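Local coordinates for protein 5-carboxymethyl-2-hydroxymuconate semialdehyde dehydrogenase (Thermus thermophilus, PDB 2D4E) that probably oxidises 5-carboxymethyl-2-hydroxymuconate semialdehyde to the corresponding acid, using NAD as the hydride acceptor, at residues C[42-47]-C[56-61]; C[155-160]-C[499-504]; C[279-284]-C[441-446]. One frame throughout, in Å; residues are numbered along the deposited sequence.

Interaction 1: residues C[42-47]-C[56-61]; sequences ETFPSL and GVAARG. With NA (sodium ion), chain I.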
ATOM      1  N   GLU C  42     -44.612 -25.685   2.310  1.00 23.91           N
ATOM      2  CA  GLU C  42     -44.064 -26.372   1.150  1.00 26.13           C
ATOM      3  C   GLU C  42     -42.583 -26.717   1.280  1.00 27.08           C
ATOM      4  O   GLU C  42     -41.815 -26.016   1.943  1.00 25.77           O
ATOM      5  CB  GLU C  42     -44.269 -25.524  -0.105  1.00 25.93           C
ATOM      6  CG  GLU C  42     -45.697 -25.504  -0.617  1.00 38.13           C
ATOM      7  CD  GLU C  42     -45.846 -24.696  -1.894  1.00 49.43           C
ATOM      8  OE1 GLU C  42     -45.014 -24.873  -2.813  1.00 50.19           O
ATOM      9  OE2 GLU C  42     -46.798 -23.890  -1.984  1.00 57.09           O
ATOM     10  N   THR C  43     -42.196 -27.814   0.637  1.00 23.04           N
ATOM     11  CA  THR C  43     -40.811 -28.259   0.638  1.00 25.51           C
ATOM     12  C   THR C  43     -40.478 -28.788  -0.751  1.00 23.63           C
ATOM     13  O   THR C  43     -41.363 -28.958  -1.590  1.00 25.38           O
ATOM     14  CB  THR C  43     -40.566 -29.403   1.658  1.00 27.94           C
ATOM     15  OG1 THR C  43     -41.355 -30.541   1.297  1.00 25.35           O
ATOM     16  CG2 THR C  43     -40.925 -28.965   3.070  1.00 26.87           C
ATOM     17  N   PHE C  44     -39.196 -29.028  -0.997  1.00 22.18           N
ATOM     18  CA  PHE C  44     -38.753 -29.572  -2.271  1.00 21.32           C
ATOM     19  C   PHE C  44     -37.682 -30.612  -1.955  1.00 20.20           C
ATOM     20  O   PHE C  44     -36.913 -30.465  -1.004  1.00 22.27           O
ATOM     21  CB  PHE C  44     -38.221 -28.460  -3.190  1.00 22.39           C
ATOM     22  CG  PHE C  44     -36.940 -27.820  -2.719  1.00 25.71           C
ATOM     23  CD1 PHE C  44     -35.704 -28.328  -3.118  1.00 21.47           C
ATOM     24  CD2 PHE C  44     -36.970 -26.700  -1.892  1.00 18.42           C
ATOM     25  CE1 PHE C  44     -34.519 -27.727  -2.703  1.00 21.63           C
ATOM     26  CE2 PHE C  44     -35.788 -26.091  -1.471  1.00 22.71           C
ATOM     27  CZ  PHE C  44     -34.561 -26.605  -1.879  1.00 17.23           C
ATOM     28  N   PRO C  45     -37.631 -31.692  -2.738  1.00 21.12           N
ATOM     29  CA  PRO C  45     -36.636 -32.734  -2.486  1.00 19.60           C
ATOM     30  C   PRO C  45     -35.277 -32.495  -3.123  1.00 21.55           C
ATOM     31  O   PRO C  45     -35.143 -31.716  -4.070  1.00 22.55           O
ATOM     32  CB  PRO C  45     -37.303 -33.968  -3.062  1.00 18.52           C
ATOM     33  CG  PRO C  45     -37.935 -33.401  -4.321  1.00 22.49           C
ATOM     34  CD  PRO C  45     -38.520 -32.065  -3.857  1.00 16.93           C
ATOM     35  N   SER C  46     -34.272 -33.174  -2.579  1.00 19.54           N
ATOM     36  CA  SER C  46     -32.917 -33.126  -3.101  1.00 23.73           C
ATOM     37  C   SER C  46     -32.492 -34.578  -3.265  1.00 24.26           C
ATOM     38  O   SER C  46     -32.606 -35.378  -2.333  1.00 23.83           O
ATOM     39  CB  SER C  46     -31.961 -32.421  -2.143  1.00 23.35           C
ATOM     40  OG  SER C  46     -30.655 -32.417  -2.701  1.00 27.11           O
ATOM     41  N   LEU C  47     -32.001 -34.910  -4.452  1.00 21.05           N
ATOM     42  CA  LEU C  47     -31.581 -36.265  -4.774  1.00 17.70           C
ATOM     43  C   LEU C  47     -30.129 -36.584  -4.414  1.00 21.51           C
ATOM     44  O   LEU C  47     -29.297 -35.692  -4.237  1.00 24.00           O
ATOM     45  CB  LEU C  47     -31.764 -36.514  -6.279  1.00 21.82           C
ATOM     46  CG  LEU C  47     -33.078 -36.082  -6.939  1.00 29.79           C
ATOM     47  CD1 LEU C  47     -33.021 -36.380  -8.430  1.00 26.05           C
ATOM     48  CD2 LEU C  47     -34.251 -36.812  -6.292  1.00 29.06           C
ATOM     49  N   GLY C  56     -33.658 -36.241   1.152  1.00 22.56           N
ATOM     50  CA  GLY C  56     -34.462 -35.552   2.136  1.00 24.33           C
ATOM     51  C   GLY C  56     -35.125 -34.367   1.472  1.00 25.19           C
ATOM     52  O   GLY C  56     -35.135 -34.265   0.239  1.00 19.70           O
ATOM     53  N   VAL C  57     -35.679 -33.467   2.275  1.00 22.98           N
ATOM     54  CA  VAL C  57     -36.355 -32.302   1.733  1.00 23.24           C
ATOM     55  C   VAL C  57     -35.905 -31.015   2.411  1.00 22.14           C
ATOM     56  O   VAL C  57     -35.406 -31.032   3.534  1.00 23.79           O
ATOM     57  CB  VAL C  57     -37.897 -32.448   1.878  1.00 25.61           C
ATOM     58  CG1 VAL C  57     -38.359 -33.744   1.217  1.00 23.58           C
ATOM     59  CG2 VAL C  57     -38.293 -32.441   3.349  1.00 25.59           C
ATOM     60  N   ALA C  58     -36.080 -29.896   1.717  1.00 22.98           N
ATOM     61  CA  ALA C  58     -35.711 -28.596   2.251  1.00 21.48           C
ATOM     62  C   ALA C  58     -36.889 -27.648   2.071  1.00 22.03           C
ATOM     63  O   ALA C  58     -37.623 -27.746   1.086  1.00 23.47           O
ATOM     64  CB  ALA C  58     -34.482 -28.057   1.518  1.00 22.03           C
ATOM     65  N   ALA C  59     -37.069 -26.733   3.022  1.00 23.51           N
ATOM     66  CA  ALA C  59     -38.161 -25.762   2.959  1.00 22.40           C
ATOM     67  C   ALA C  59     -38.094 -24.946   1.667  1.00 24.67           C
ATOM     68  O   ALA C  59     -37.024 -24.477   1.269  1.00 25.94           O
ATOM     69  CB  ALA C  59     -38.104 -24.835   4.167  1.00 24.16           C
ATOM     70  N   ARG C  60     -39.239 -24.778   1.014  1.00 20.25           N
ATOM     71  CA  ARG C  60     -39.297 -24.027  -0.231  1.00 23.51           C
ATOM     72  C   ARG C  60     -39.597 -22.563   0.056  1.00 25.47           C
ATOM     73  O   ARG C  60     -40.755 -22.156   0.110  1.00 27.11           O
ATOM     74  CB  ARG C  60     -40.370 -24.619  -1.147  1.00 21.88           C
ATOM     75  CG  ARG C  60     -40.436 -23.985  -2.525  1.00 23.03           C
ATOM     76  CD  ARG C  60     -41.337 -24.786  -3.444  1.00 23.17           C
ATOM     77  NE  ARG C  60     -41.461 -24.172  -4.762  1.00 31.94           N
ATOM     78  CZ  ARG C  60     -42.118 -24.717  -5.781  1.00 33.55           C
ATOM     79  NH1 ARG C  60     -42.714 -25.893  -5.636  1.00 34.88           N
ATOM     80  NH2 ARG C  60     -42.185 -24.086  -6.944  1.00 33.02           N
ATOM     81  N   GLY C  61     -38.538 -21.780   0.234  1.00 28.01           N
ATOM     82  CA  GLY C  61     -38.689 -20.367   0.541  1.00 27.58           C
ATOM     83  C   GLY C  61     -39.109 -19.481  -0.613  1.00 24.29           C
ATOM     84  O   GLY C  61     -38.756 -19.729  -1.767  1.00 22.23           O
TER
HETATM   85 NA    NA I1903     -28.512 -33.339  -4.049  1.00 21.11          NA
HETATM   86  O   HOH W   1     -41.869 -28.499  -4.032  1.00 38.97           O
HETATM   87  O   HOH W   2     -29.007 -33.264  -6.462  1.00 18.04           O
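Phe44 folds its ring back over the partner strand so that one face rests on the methyl of Ala58, while its rim runs along the backbone of Ala59 and Arg60. With chi1 at 68°, CG stands between the backbone N and the carbonyl carbon, which carries CZ to 3.7 Å from Ala58 CB in a CH-pi contact; a methyl suits so close a ring. Near the ring plane, Phe44 CE2 lies 3.4 Å from Ala59 O. Replacing this phenylalanine with an alanine would probably leave the Ala58 methyl without its aromatic cover and remove a ring that Phe228 meets. Backbone bonds in both directions join Phe44 and Ala58, Phe44 N reaching Ala58 O over 2.9 Å. Pro45, which has no N-H to give, fits the non-hydrogen-bonded pair with Val57. At the open end, Arg60 N donates almost straight (174°) to Glu42 O from above the carbonyl plane. Glu42 OE1 and Arg60 NH1 form a long salt bridge of 3.8 Å, the oxygen well out of the guanidinium plane, so charge alone acts; NH2 pairs with Glu231. Toward the turn, the sodium ion is bound by Ser46 OG at 2.7 Å and Leu47 O at 2.5 Å, with Asp113, Trp200 and water completing its ligands. This is a twisted beta hairpin whose first strand feeds a monovalent-cation site, as in other aldehyde dehydrogenases.

Interaction 2: residues C[155-160]-C[499-504]; sequences LYYTVR and KTIALP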
ATOM      1  N   LEU C 155      -5.623  18.320   6.070  1.00 16.37           N
ATOM      2  CA  LEU C 155      -5.423  16.922   6.398  1.00 20.93           C
ATOM      3  C   LEU C 155      -6.614  16.187   5.803  1.00 19.57           C
ATOM      4  O   LEU C 155      -7.760  16.491   6.128  1.00 18.54           O
ATOM      5  CB  LEU C 155      -5.405  16.651   7.907  1.00 16.25           C
ATOM      6  CG  LEU C 155      -5.456  15.129   8.160  1.00 24.66           C
ATOM      7  CD1 LEU C 155      -4.211  14.463   7.546  1.00 21.78           C
ATOM      8  CD2 LEU C 155      -5.540  14.819   9.648  1.00 13.11           C
ATOM      9  N   TYR C 156      -6.342  15.266   4.890  1.00 16.61           N
ATOM     10  CA  TYR C 156      -7.387  14.439   4.314  1.00 15.21           C
ATOM     11  C   TYR C 156      -6.981  13.041   4.737  1.00 16.78           C
ATOM     12  O   TYR C 156      -5.804  12.679   4.662  1.00 15.95           O
ATOM     13  CB  TYR C 156      -7.400  14.474   2.780  1.00 14.37           C
ATOM     14  CG  TYR C 156      -7.803  15.781   2.150  1.00 18.68           C
ATOM     15  CD1 TYR C 156      -6.899  16.841   2.053  1.00 22.04           C
ATOM     16  CD2 TYR C 156      -9.082  15.952   1.617  1.00 13.87           C
ATOM     17  CE1 TYR C 156      -7.259  18.040   1.433  1.00 22.02           C
ATOM     18  CE2 TYR C 156      -9.449  17.144   1.000  1.00 19.59           C
ATOM     19  CZ  TYR C 156      -8.535  18.183   0.910  1.00 19.28           C
ATOM     20  OH  TYR C 156      -8.894  19.364   0.301  1.00 20.67           O
ATOM     21  N   TYR C 157      -7.939  12.256   5.203  1.00 16.03           N
ATOM     22  CA  TYR C 157      -7.633  10.895   5.574  1.00 17.11           C
ATOM     23  C   TYR C 157      -8.813  10.056   5.142  1.00 17.26           C
ATOM     24  O   TYR C 157      -9.928  10.557   5.020  1.00 16.43           O
ATOM     25  CB  TYR C 157      -7.341  10.777   7.082  1.00 15.01           C
ATOM     26  CG  TYR C 157      -8.511  10.964   8.022  1.00 14.16           C
ATOM     27  CD1 TYR C 157      -9.344   9.893   8.350  1.00 13.51           C
ATOM     28  CD2 TYR C 157      -8.754  12.194   8.629  1.00 14.50           C
ATOM     29  CE1 TYR C 157     -10.386  10.040   9.267  1.00 10.13           C
ATOM     30  CE2 TYR C 157      -9.795  12.354   9.547  1.00 16.47           C
ATOM     31  CZ  TYR C 157     -10.604  11.271   9.861  1.00 15.23           C
ATOM     32  OH  TYR C 157     -11.621  11.413  10.775  1.00 14.01           O
ATOM     33  N   THR C 158      -8.560   8.784   4.868  1.00 13.84           N
ATOM     34  CA  THR C 158      -9.617   7.899   4.426  1.00 13.29           C
ATOM     35  C   THR C 158      -9.769   6.699   5.344  1.00 13.16           C
ATOM     36  O   THR C 158      -8.797   6.211   5.926  1.00 15.18           O
ATOM     37  CB  THR C 158      -9.335   7.387   3.004  1.00 14.63           C
ATOM     38  OG1 THR C 158      -8.062   6.734   2.988  1.00 19.03           O
ATOM     39  CG2 THR C 158      -9.316   8.542   2.006  1.00 10.89           C
ATOM     40  N   VAL C 159     -11.005   6.234   5.467  1.00 14.58           N
ATOM     41  CA  VAL C 159     -11.311   5.064   6.274  1.00 15.91           C
ATOM     42  C   VAL C 159     -12.347   4.257   5.499  1.00 13.94           C
ATOM     43  O   VAL C 159     -12.902   4.731   4.511  1.00 15.32           O
ATOM     44  CB  VAL C 159     -11.893   5.455   7.659  1.00 13.20           C
ATOM     45  CG1 VAL C 159     -10.885   6.299   8.426  1.00 13.56           C
ATOM     46  CG2 VAL C 159     -13.205   6.216   7.480  1.00 10.83           C
ATOM     47  N   ARG C 160     -12.587   3.031   5.940  1.00 17.49           N
ATOM     48  CA  ARG C 160     -13.572   2.165   5.313  1.00 19.99           C
ATOM     49  C   ARG C 160     -14.604   1.777   6.373  1.00 15.01           C
ATOM     50  O   ARG C 160     -14.258   1.589   7.541  1.00 17.91           O
ATOM     51  CB  ARG C 160     -12.913   0.890   4.771  1.00 12.21           C
ATOM     52  CG  ARG C 160     -11.985   1.086   3.595  1.00 17.24           C
ATOM     53  CD  ARG C 160     -11.261  -0.225   3.279  1.00 18.78           C
ATOM     54  NE  ARG C 160     -10.596  -0.188   1.978  1.00 21.45           N
ATOM     55  CZ  ARG C 160     -11.233  -0.161   0.811  1.00 17.28           C
ATOM     56  NH1 ARG C 160     -12.561  -0.171   0.764  1.00 22.75           N
ATOM     57  NH2 ARG C 160     -10.538  -0.117  -0.314  1.00 22.26           N
ATOM     58  N   LYS C 499     -14.303   6.321   2.531  1.00 15.23           N
ATOM     59  CA  LYS C 499     -14.774   7.622   2.958  1.00 18.31           C
ATOM     60  C   LYS C 499     -13.591   8.568   3.062  1.00 20.01           C
ATOM     61  O   LYS C 499     -12.580   8.240   3.691  1.00 18.89           O
ATOM     62  CB  LYS C 499     -15.478   7.521   4.316  1.00 16.62           C
ATOM     63  CG  LYS C 499     -16.090   8.837   4.786  1.00 20.74           C
ATOM     64  CD  LYS C 499     -16.742   8.720   6.166  1.00 18.84           C
ATOM     65  CE  LYS C 499     -17.953   7.801   6.140  1.00 22.19           C
ATOM     66  NZ  LYS C 499     -18.668   7.816   7.439  1.00 21.36           N
ATOM     67  N   THR C 500     -13.707   9.733   2.426  1.00 18.23           N
ATOM     68  CA  THR C 500     -12.643  10.724   2.484  1.00 19.66           C
ATOM     69  C   THR C 500     -13.067  11.818   3.460  1.00 20.81           C
ATOM     70  O   THR C 500     -14.110  12.448   3.289  1.00 20.03           O
ATOM     71  CB  THR C 500     -12.363  11.346   1.092  1.00 19.01           C
ATOM     72  OG1 THR C 500     -11.855  10.335   0.210  1.00 19.74           O
ATOM     73  CG2 THR C 500     -11.336  12.473   1.205  1.00 13.20           C
ATOM     74  N   ILE C 501     -12.262  12.024   4.495  1.00 21.65           N
ATOM     75  CA  ILE C 501     -12.556  13.034   5.498  1.00 17.65           C
ATOM     76  C   ILE C 501     -11.517  14.143   5.412  1.00 20.02           C
ATOM     77  O   ILE C 501     -10.312  13.885   5.404  1.00 17.70           O
ATOM     78  CB  ILE C 501     -12.559  12.415   6.912  1.00 18.45           C
ATOM     79  CG1 ILE C 501     -13.670  11.365   7.000  1.00 16.37           C
ATOM     80  CG2 ILE C 501     -12.757  13.509   7.964  1.00 12.41           C
ATOM     81  CD1 ILE C 501     -13.610  10.494   8.226  1.00 24.49           C
ATOM     82  N   ALA C 502     -11.997  15.378   5.351  1.00 18.77           N
ATOM     83  CA  ALA C 502     -11.124  16.535   5.235  1.00 22.24           C
ATOM     84  C   ALA C 502     -11.352  17.561   6.340  1.00 22.58           C
ATOM     85  O   ALA C 502     -12.474  17.751   6.821  1.00 21.62           O
ATOM     86  CB  ALA C 502     -11.329  17.198   3.870  1.00 14.67           C
ATOM     87  N   LEU C 503     -10.270  18.214   6.743  1.00 18.03           N
ATOM     88  CA  LEU C 503     -10.336  19.255   7.757  1.00 24.24           C
ATOM     89  C   LEU C 503      -9.143  20.175   7.573  1.00 23.28           C
ATOM     90  O   LEU C 503      -8.021  19.714   7.349  1.00 19.82           O
ATOM     91  CB  LEU C 503     -10.298  18.668   9.168  1.00 24.20           C
ATOM     92  CG  LEU C 503      -9.095  17.780   9.472  1.00 27.81           C
ATOM     93  CD1 LEU C 503      -8.902  17.651  10.969  1.00 32.73           C
ATOM     94  CD2 LEU C 503      -9.318  16.423   8.837  1.00 31.77           C
ATOM     95  N   PRO C 504      -9.375  21.493   7.642  1.00 21.83           N
ATOM     96  CA  PRO C 504      -8.285  22.460   7.485  1.00 19.34           C
ATOM     97  C   PRO C 504      -7.538  22.582   8.809  1.00 19.14           C
ATOM     98  O   PRO C 504      -8.138  22.457   9.872  1.00 22.10           O
ATOM     99  CB  PRO C 504      -9.019  23.742   7.119  1.00 20.30           C
ATOM    100  CG  PRO C 504     -10.289  23.625   7.924  1.00 22.05           C
ATOM    101  CD  PRO C 504     -10.684  22.171   7.710  1.00 21.37           C
TER
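Tyr157 CG stands between its backbone N and carbonyl carbon (chi1 70°), which swings the ring across the neighbouring strand until one face covers Ile501 CB. Ile501 CG1, beside its own backbone N (chi1 -63°), carries CD1 to 3.4 Å from Tyr157 CE1. Leu503 CD2 comes 4.0 Å from Leu155 CB as the two leucines run alongside each other. On the opposite face of the sheet Tyr156 CD2 lies 3.4 Å from Ala502 CB, where a small side chain suits so close an approach, and the methyl of Thr500 meets the edge of the same ring. Between the two faces, three antiparallel hydrogen-bonded pairs join the strands; Tyr157 and Ile501 form the middle one, Ile501 N giving a 2.8 Å bond to Tyr157 O. The strands belong to the protruding oligomerisation arm of the aldehyde dehydrogenase fold, and Thr500, Ile501 and Ala502 pair in parallel with a strand of a second subunit. Tyr157 OH bonds to His450 of that subunit, Tyr156 OH to its Val468 O, and Lys499 NZ to its Leu454 O and Leu456 O. Carbon surfaces thus pack within the arm while the tyrosine hydroxyls and lysine ammonium bond to the neighbour, so these buried polar ends probably depend on assembly for their partners.

Interaction 3: residues C[279-284]-C[441-446]; sequences LVFADA and VFTRDL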
ATOM      1  N   LEU C 279      -2.292 -24.397 -21.933  1.00 18.54           N
ATOM      2  CA  LEU C 279      -1.417 -24.386 -23.105  1.00 19.23           C
ATOM      3  C   LEU C 279      -0.149 -25.173 -22.797  1.00 21.35           C
ATOM      4  O   LEU C 279       0.598 -24.836 -21.875  1.00 19.35           O
ATOM      5  CB  LEU C 279      -1.011 -22.960 -23.512  1.00 15.76           C
ATOM      6  CG  LEU C 279      -1.868 -21.719 -23.277  1.00 19.71           C
ATOM      7  CD1 LEU C 279      -1.313 -20.602 -24.156  1.00 18.60           C
ATOM      8  CD2 LEU C 279      -3.318 -21.964 -23.587  1.00 22.32           C
ATOM      9  N   VAL C 280       0.096 -26.218 -23.575  1.00 18.71           N
ATOM     10  CA  VAL C 280       1.274 -27.040 -23.362  1.00 18.47           C
ATOM     11  C   VAL C 280       2.235 -26.895 -24.524  1.00 18.35           C
ATOM     12  O   VAL C 280       1.900 -27.224 -25.667  1.00 26.55           O
ATOM     13  CB  VAL C 280       0.901 -28.522 -23.205  1.00 18.18           C
ATOM     14  CG1 VAL C 280       2.157 -29.348 -22.936  1.00 18.29           C
ATOM     15  CG2 VAL C 280      -0.098 -28.687 -22.057  1.00 17.28           C
ATOM     16  N   PHE C 281       3.426 -26.389 -24.228  1.00 19.54           N
ATOM     17  CA  PHE C 281       4.458 -26.203 -25.243  1.00 21.89           C
ATOM     18  C   PHE C 281       5.418 -27.389 -25.255  1.00 24.03           C
ATOM     19  O   PHE C 281       5.632 -28.047 -24.231  1.00 18.26           O
ATOM     20  CB  PHE C 281       5.223 -24.908 -24.983  1.00 20.74           C
ATOM     21  CG  PHE C 281       4.438 -23.673 -25.312  1.00 23.44           C
ATOM     22  CD1 PHE C 281       4.512 -23.104 -26.582  1.00 19.91           C
ATOM     23  CD2 PHE C 281       3.597 -23.092 -24.361  1.00 20.61           C
ATOM     24  CE1 PHE C 281       3.757 -21.972 -26.902  1.00 20.68           C
ATOM     25  CE2 PHE C 281       2.838 -21.962 -24.668  1.00 24.62           C
ATOM     26  CZ  PHE C 281       2.919 -21.400 -25.945  1.00 21.92           C
ATOM     27  N   ALA C 282       5.994 -27.650 -26.423  1.00 22.36           N
ATOM     28  CA  ALA C 282       6.915 -28.762 -26.598  1.00 21.72           C
ATOM     29  C   ALA C 282       8.122 -28.753 -25.660  1.00 21.90           C
ATOM     30  O   ALA C 282       8.709 -29.797 -25.406  1.00 21.50           O
ATOM     31  CB  ALA C 282       7.385 -28.802 -28.044  1.00 20.20           C
ATOM     32  N   ASP C 283       8.479 -27.587 -25.129  1.00 22.33           N
ATOM     33  CA  ASP C 283       9.653 -27.479 -24.258  1.00 21.65           C
ATOM     34  C   ASP C 283       9.384 -27.612 -22.761  1.00 22.34           C
ATOM     35  O   ASP C 283      10.297 -27.469 -21.953  1.00 23.88           O
ATOM     36  CB  ASP C 283      10.348 -26.137 -24.504  1.00 23.02           C
ATOM     37  CG  ASP C 283       9.659 -24.985 -23.778  1.00 29.42           C
ATOM     38  OD1 ASP C 283       8.433 -25.075 -23.549  1.00 22.82           O
ATOM     39  OD2 ASP C 283      10.338 -23.990 -23.444  1.00 32.24           O
ATOM     40  N   ALA C 284       8.142 -27.879 -22.387  1.00 22.77           N
ATOM     41  CA  ALA C 284       7.800 -27.980 -20.976  1.00 23.68           C
ATOM     42  C   ALA C 284       8.065 -29.354 -20.396  1.00 21.71           C
ATOM     43  O   ALA C 284       8.391 -30.296 -21.114  1.00 24.26           O
ATOM     44  CB  ALA C 284       6.334 -27.617 -20.777  1.00 21.64           C
ATOM     45  N   VAL C 441      -0.309 -22.323 -18.169  1.00 16.59           N
ATOM     46  CA  VAL C 441       0.746 -22.344 -19.163  1.00 16.03           C
ATOM     47  C   VAL C 441       1.883 -23.274 -18.775  1.00 21.45           C
ATOM     48  O   VAL C 441       2.455 -23.160 -17.692  1.00 20.31           O
ATOM     49  CB  VAL C 441       1.319 -20.940 -19.378  1.00 17.42           C
ATOM     50  CG1 VAL C 441       2.307 -20.951 -20.537  1.00 14.84           C
ATOM     51  CG2 VAL C 441       0.181 -19.951 -19.628  1.00 16.86           C
ATOM     52  N   PHE C 442       2.202 -24.197 -19.673  1.00 19.53           N
ATOM     53  CA  PHE C 442       3.273 -25.143 -19.441  1.00 21.69           C
ATOM     54  C   PHE C 442       4.375 -24.959 -20.481  1.00 17.70           C
ATOM     55  O   PHE C 442       4.224 -25.316 -21.650  1.00 19.75           O
ATOM     56  CB  PHE C 442       2.721 -26.569 -19.464  1.00 19.16           C
ATOM     57  CG  PHE C 442       1.668 -26.823 -18.420  1.00 20.34           C
ATOM     58  CD1 PHE C 442       0.334 -26.515 -18.666  1.00 19.77           C
ATOM     59  CD2 PHE C 442       2.020 -27.326 -17.167  1.00 16.57           C
ATOM     60  CE1 PHE C 442      -0.639 -26.703 -17.677  1.00 20.76           C
ATOM     61  CE2 PHE C 442       1.054 -27.515 -16.171  1.00 18.54           C
ATOM     62  CZ  PHE C 442      -0.276 -27.203 -16.425  1.00 13.11           C
ATOM     63  N   THR C 443       5.479 -24.378 -20.032  1.00 19.68           N
ATOM     64  CA  THR C 443       6.643 -24.119 -20.871  1.00 17.66           C
ATOM     65  C   THR C 443       7.786 -23.831 -19.904  1.00 23.82           C
ATOM     66  O   THR C 443       7.553 -23.321 -18.804  1.00 22.13           O
ATOM     67  CB  THR C 443       6.421 -22.881 -21.773  1.00 25.69           C
ATOM     68  OG1 THR C 443       7.505 -22.762 -22.701  1.00 19.17           O
ATOM     69  CG2 THR C 443       6.344 -21.598 -20.924  1.00 18.40           C
ATOM     70  N   ARG C 444       9.012 -24.163 -20.296  1.00 23.42           N
ATOM     71  CA  ARG C 444      10.157 -23.915 -19.430  1.00 26.06           C
ATOM     72  C   ARG C 444      10.809 -22.572 -19.742  1.00 21.01           C
ATOM     73  O   ARG C 444      11.595 -22.063 -18.947  1.00 25.60           O
ATOM     74  CB  ARG C 444      11.208 -25.022 -19.574  1.00 22.11           C
ATOM     75  CG  ARG C 444      10.885 -26.350 -18.895  1.00 29.29           C
ATOM     76  CD  ARG C 444      12.163 -27.195 -18.835  1.00 33.16           C
ATOM     77  NE  ARG C 444      12.019 -28.490 -18.167  1.00 33.91           N
ATOM     78  CZ  ARG C 444      11.660 -29.618 -18.774  1.00 29.81           C
ATOM     79  NH1 ARG C 444      11.395 -29.627 -20.074  1.00 27.85           N
ATOM     80  NH2 ARG C 444      11.593 -30.748 -18.084  1.00 25.12           N
ATOM     81  N   ASP C 445      10.479 -21.995 -20.891  1.00 22.72           N
ATOM     82  CA  ASP C 445      11.070 -20.724 -21.292  1.00 24.36           C
ATOM     83  C   ASP C 445      10.590 -19.538 -20.456  1.00 25.36           C
ATOM     84  O   ASP C 445       9.406 -19.197 -20.454  1.00 24.19           O
ATOM     85  CB  ASP C 445      10.802 -20.462 -22.774  1.00 21.16           C
ATOM     86  CG  ASP C 445      11.597 -19.284 -23.306  1.00 28.48           C
ATOM     87  OD1 ASP C 445      11.068 -18.150 -23.328  1.00 30.91           O
ATOM     88  OD2 ASP C 445      12.766 -19.493 -23.690  1.00 25.87           O
ATOM     89  N   LEU C 446      11.532 -18.913 -19.757  1.00 25.25           N
ATOM     90  CA  LEU C 446      11.252 -17.775 -18.890  1.00 27.85           C
ATOM     91  C   LEU C 446      10.491 -16.645 -19.575  1.00 27.16           C
ATOM     92  O   LEU C 446       9.386 -16.302 -19.162  1.00 33.36           O
ATOM     93  CB  LEU C 446      12.563 -17.238 -18.300  1.00 26.61           C
ATOM     94  CG  LEU C 446      12.513 -15.991 -17.407  1.00 30.74           C
ATOM     95  CD1 LEU C 446      11.573 -16.222 -16.247  1.00 35.41           C
ATOM     96  CD2 LEU C 446      13.907 -15.678 -16.882  1.00 31.85           C
TER
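Asp283 receives the hydroxyl of Thr443: OG1 donates to the syn lone pair of OD1 across 2.6 Å. The same carboxylate takes weak bonds from two backbone amides, Arg444 N to OD1 and Asp445 N to OD2, so a short acidic side chain suits a place faced by N-H groups. Arg444 folds back over the loop, its NH1 donating to Asp283 O at 3.1 Å from well above the carbonyl plane. Ala284, small enough to lie against the backbone, puts its CB 3.2 Å from Phe442 O. Phe442 O accepts a hydrogen bond from Phe281 N at 2.9 Å, and Phe442 N donates to Leu279 O at 2.8 Å, the pattern of neighbouring parallel strands. These are the C-terminal ends of strands 277-280 and 438-442 in the alpha/beta catalytic domain of the aldehyde dehydrogenase fold, each leading into a helix. A type I turn from Phe281 to Ala284, closed by Ala284 N on Phe281 O, brings Asp283 back toward Thr443; its CG, between the backbone N and carbonyl carbon (chi1 80°), turns the carboxylate there. Thr443 OG1 is held further by Arg448 NH1. Asp445 caps helix 446-455 through OD1 and Arg448 N. Helix 286-298 packs on the Phe442 ring, helix 446-455 on Phe281, and a third subunit lies against Arg444 and Asp445.

The three contacts lie far apart, their centres about 50 Å from one another, and share no strand. Interaction 1 is a local hairpin, partly exposed and touched by no other chain; its distinctive chemistry is ionic, with a bound sodium at one end and a loose charge pair at the other. Interactions 2 and 3 are buried, interaction 2 wholly and interaction 3 mostly, and join distant parts of the sequence, interaction 3 being nested inside the long loop that interaction 2 closes. Interaction 2 relies on apolar side chains over a regular antiparallel pair and is buried by neighbouring subunits. Interaction 3 begins between two parallel strands of a mixed sheet and ends in carboxylate-centred loop bonds. Both touch the third subunit.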